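Local coordinates for protein ribulose bisphosphate carboxylase (Hyperthermus butylicus DSM 5456, PDB 6HUN) that probably catalyses the addition of carbon dioxide and water to ribulose 1,5-bisphosphate, giving two molecules of 3-phosphoglycerate, at residues I248-M251 and E252-I255. Sequence-based numbering, arbitrary orientation.
Sequences IREM and EKRI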
ATOM      1  N   ILE A 248     -11.729  -0.957  -9.216  1.00 32.48           N
ATOM      2  CA  ILE A 248     -12.308  -2.310  -9.123  1.00 32.12           C
ATOM      3  C   ILE A 248     -13.252  -2.601 -10.306  1.00 32.58           C
ATOM      4  O   ILE A 248     -13.133  -3.642 -10.978  1.00 35.10           O
ATOM      5  CB  ILE A 248     -13.020  -2.492  -7.756  1.00 33.12           C
ATOM      6  CG1 ILE A 248     -12.015  -2.480  -6.554  1.00 30.13           C
ATOM      7  CG2 ILE A 248     -13.947  -3.740  -7.729  1.00 34.82           C
ATOM      8  CD1 ILE A 248     -10.827  -3.581  -6.546  1.00 30.80           C
ATOM      9  N   ARG A 249     -14.231  -1.718 -10.566  1.00 32.49           N
ATOM     10  CA  ARG A 249     -15.147  -2.004 -11.676  1.00 37.95           C
ATOM     11  C   ARG A 249     -14.413  -2.116 -13.023  1.00 38.80           C
ATOM     12  O   ARG A 249     -14.740  -3.001 -13.851  1.00 39.71           O
ATOM     13  CB  ARG A 249     -16.253  -0.941 -11.677  1.00 37.39           C
ATOM     14  CG  ARG A 249     -17.387  -1.399 -10.780  1.00 44.98           C
ATOM     15  CD  ARG A 249     -18.416  -0.333 -10.455  1.00 56.62           C
ATOM     16  NE  ARG A 249     -19.302  -0.822  -9.397  1.00 65.12           N
ATOM     17  CZ  ARG A 249     -20.248  -0.110  -8.781  1.00 63.49           C
ATOM     18  NH1 ARG A 249     -20.452   1.175  -9.082  1.00 62.93           N
ATOM     19  NH2 ARG A 249     -20.979  -0.696  -7.837  1.00 58.01           N
ATOM     20  N   GLU A 250     -13.389  -1.266 -13.261  1.00 34.30           N
ATOM     21  CA  GLU A 250     -12.656  -1.399 -14.531  1.00 35.30           C
ATOM     22  C   GLU A 250     -11.828  -2.680 -14.556  1.00 35.56           C
ATOM     23  O   GLU A 250     -11.702  -3.332 -15.627  1.00 36.85           O
ATOM     24  CB  GLU A 250     -11.778  -0.158 -14.760  1.00 40.41           C
ATOM     25  CG  GLU A 250     -12.524   1.069 -15.369  1.00 49.36           C
ATOM     26  CD  GLU A 250     -13.217   0.709 -16.715  1.00 68.55           C
ATOM     27  OE1 GLU A 250     -12.582   0.049 -17.599  1.00 71.23           O
ATOM     28  OE2 GLU A 250     -14.420   1.069 -16.885  1.00 77.33           O
ATOM     29  N   MET A 251     -11.264  -3.079 -13.400  1.00 34.09           N
ATOM     30  CA  MET A 251     -10.477  -4.324 -13.365  1.00 37.51           C
ATOM     31  C   MET A 251     -11.362  -5.531 -13.653  1.00 37.19           C
ATOM     32  O   MET A 251     -10.972  -6.463 -14.400  1.00 36.92           O
ATOM     33  CB  MET A 251      -9.817  -4.486 -11.991  1.00 38.20           C
ATOM     34  CG  MET A 251      -9.016  -5.823 -11.860  1.00 34.97           C
ATOM     35  SD  MET A 251      -8.355  -6.053 -10.210  1.00 31.66           S
ATOM     36  CE  MET A 251      -9.814  -6.537  -9.323  1.00 32.88           C
ATOM     37  N   GLU A 252     -12.554  -5.548 -13.046  1.00 32.52           N
ATOM     38  CA  GLU A 252     -13.500  -6.650 -13.277  1.00 41.77           C
ATOM     39  C   GLU A 252     -13.805  -6.810 -14.754  1.00 40.69           C
ATOM     40  O   GLU A 252     -13.831  -7.940 -15.289  1.00 38.00           O
ATOM     41  CB  GLU A 252     -14.806  -6.408 -12.489  1.00 44.41           C
ATOM     42  CG  GLU A 252     -14.674  -6.576 -10.978  1.00 43.56           C
ATOM     43  CD  GLU A 252     -15.880  -6.001 -10.220  1.00 46.34           C
ATOM     44  OE1 GLU A 252     -16.654  -5.217 -10.810  1.00 49.28           O
ATOM     45  OE2 GLU A 252     -16.066  -6.337  -9.024  1.00 47.15           O
ATOM     46  N   LYS A 253     -14.040  -5.697 -15.457  1.00 40.99           N
ATOM     47  CA  LYS A 253     -14.329  -5.818 -16.892  1.00 42.10           C
ATOM     48  C   LYS A 253     -13.121  -6.336 -17.656  1.00 39.88           C
ATOM     49  O   LYS A 253     -13.259  -7.086 -18.641  1.00 41.81           O
ATOM     50  CB  LYS A 253     -14.745  -4.463 -17.457  1.00 42.25           C
ATOM     51  CG  LYS A 253     -16.064  -3.958 -16.873  1.00 49.57           C
ATOM     52  CD  LYS A 253     -16.113  -2.395 -16.725  1.00 54.59           C
ATOM     53  CE  LYS A 253     -16.897  -1.778 -17.876  1.00 63.17           C
ATOM     54  NZ  LYS A 253     -17.175  -0.319 -17.678  1.00 64.45           N
ATOM     55  N   ARG A 254     -11.925  -5.887 -17.263  1.00 38.28           N
ATOM     56  CA  ARG A 254     -10.724  -6.266 -17.999  1.00 36.75           C
ATOM     57  C   ARG A 254     -10.376  -7.720 -17.751  1.00 36.08           C
ATOM     58  O   ARG A 254      -9.900  -8.403 -18.676  1.00 37.06           O
ATOM     59  CB  ARG A 254      -9.548  -5.332 -17.643  1.00 37.14           C
ATOM     60  CG  ARG A 254      -9.802  -3.891 -18.115  1.00 41.11           C
ATOM     61  CD  ARG A 254      -8.844  -2.795 -17.560  1.00 34.77           C
ATOM     62  NE  ARG A 254      -9.495  -1.495 -17.773  1.00 40.64           N
ATOM     63  CZ  ARG A 254      -8.954  -0.306 -17.472  1.00 39.77           C
ATOM     64  NH1 ARG A 254      -7.730  -0.221 -16.996  1.00 33.90           N
ATOM     65  NH2 ARG A 254      -9.652   0.815 -17.655  1.00 38.54           N
ATOM     66  N   ILE A 255     -10.633  -8.226 -16.542  1.00 34.78           N
ATOM     67  CA  ILE A 255     -10.377  -9.633 -16.279  1.00 35.11           C
ATOM     68  C   ILE A 255     -11.321 -10.501 -17.101  1.00 37.49           C
ATOM     69  O   ILE A 255     -10.924 -11.555 -17.644  1.00 39.41           O
ATOM     70  CB  ILE A 255     -10.504  -9.947 -14.780  1.00 33.16           C
ATOM     71  CG1 ILE A 255      -9.334  -9.297 -14.007  1.00 30.11           C
ATOM     72  CG2 ILE A 255     -10.520 -11.465 -14.577  1.00 33.58           C
ATOM     73  CD1 ILE A 255      -9.427  -9.395 -12.448  1.00 29.11           C
TER
HETATM   74  O   HOH W   1     -17.435  -4.181 -13.768  1.00 43.14           O
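I248 to I255 form the first two turns of helix 248-260, where four i+4 to i backbone bonds run from the amides of E252, K253, R254 and I255 to the carbonyls of I248, R249, E250 and M251. This helix links strands 239-243 and 265-269 in a beta-alpha-beta unit of the catalytic TIM barrel. E250 joins K253 and R254 in a salt-bridge network. The E250 carboxylate is shared: OE2 lies 3.2 Å from K253 NZ, and OE1 accepts a bond of 3.0 Å from R254 NH2. K253 NZ approaches on the syn side and R254 NH2 on the anti side, both out of the carboxylate plane. The E250 chain bends at chi2 (-56°), which sets its carboxylate between K253 NZ and R254 NH2. E250 CB also lies over one face of the R254 guanidinium, toward its rim, and the guanidinium plane is turned 57° from the carboxylate. R254 NH2 has a second salt bridge, to E111 of the second subunit, so the network reaches the dimer interface. An alanine in place of E250 would probably leave K253 NZ without this carboxylate mate and R254 held less firmly for E111 of the second subunit. On the barrel side, with CG anti to the backbone N (chi1 177°), M251 lies alongside I255, its CG 3.6 Å from I255 CD1. Both side chains pack against strand 265-269 and helix 275-288. E252 reaches back toward the helix start, where OE2 lies 3.6 Å from I248 CG2 and is hydrogen-bonded to H280 NE2 of the same chain. A water donates to R249 O at 2.9 Å and to E252 OE1 at 3.2 Å.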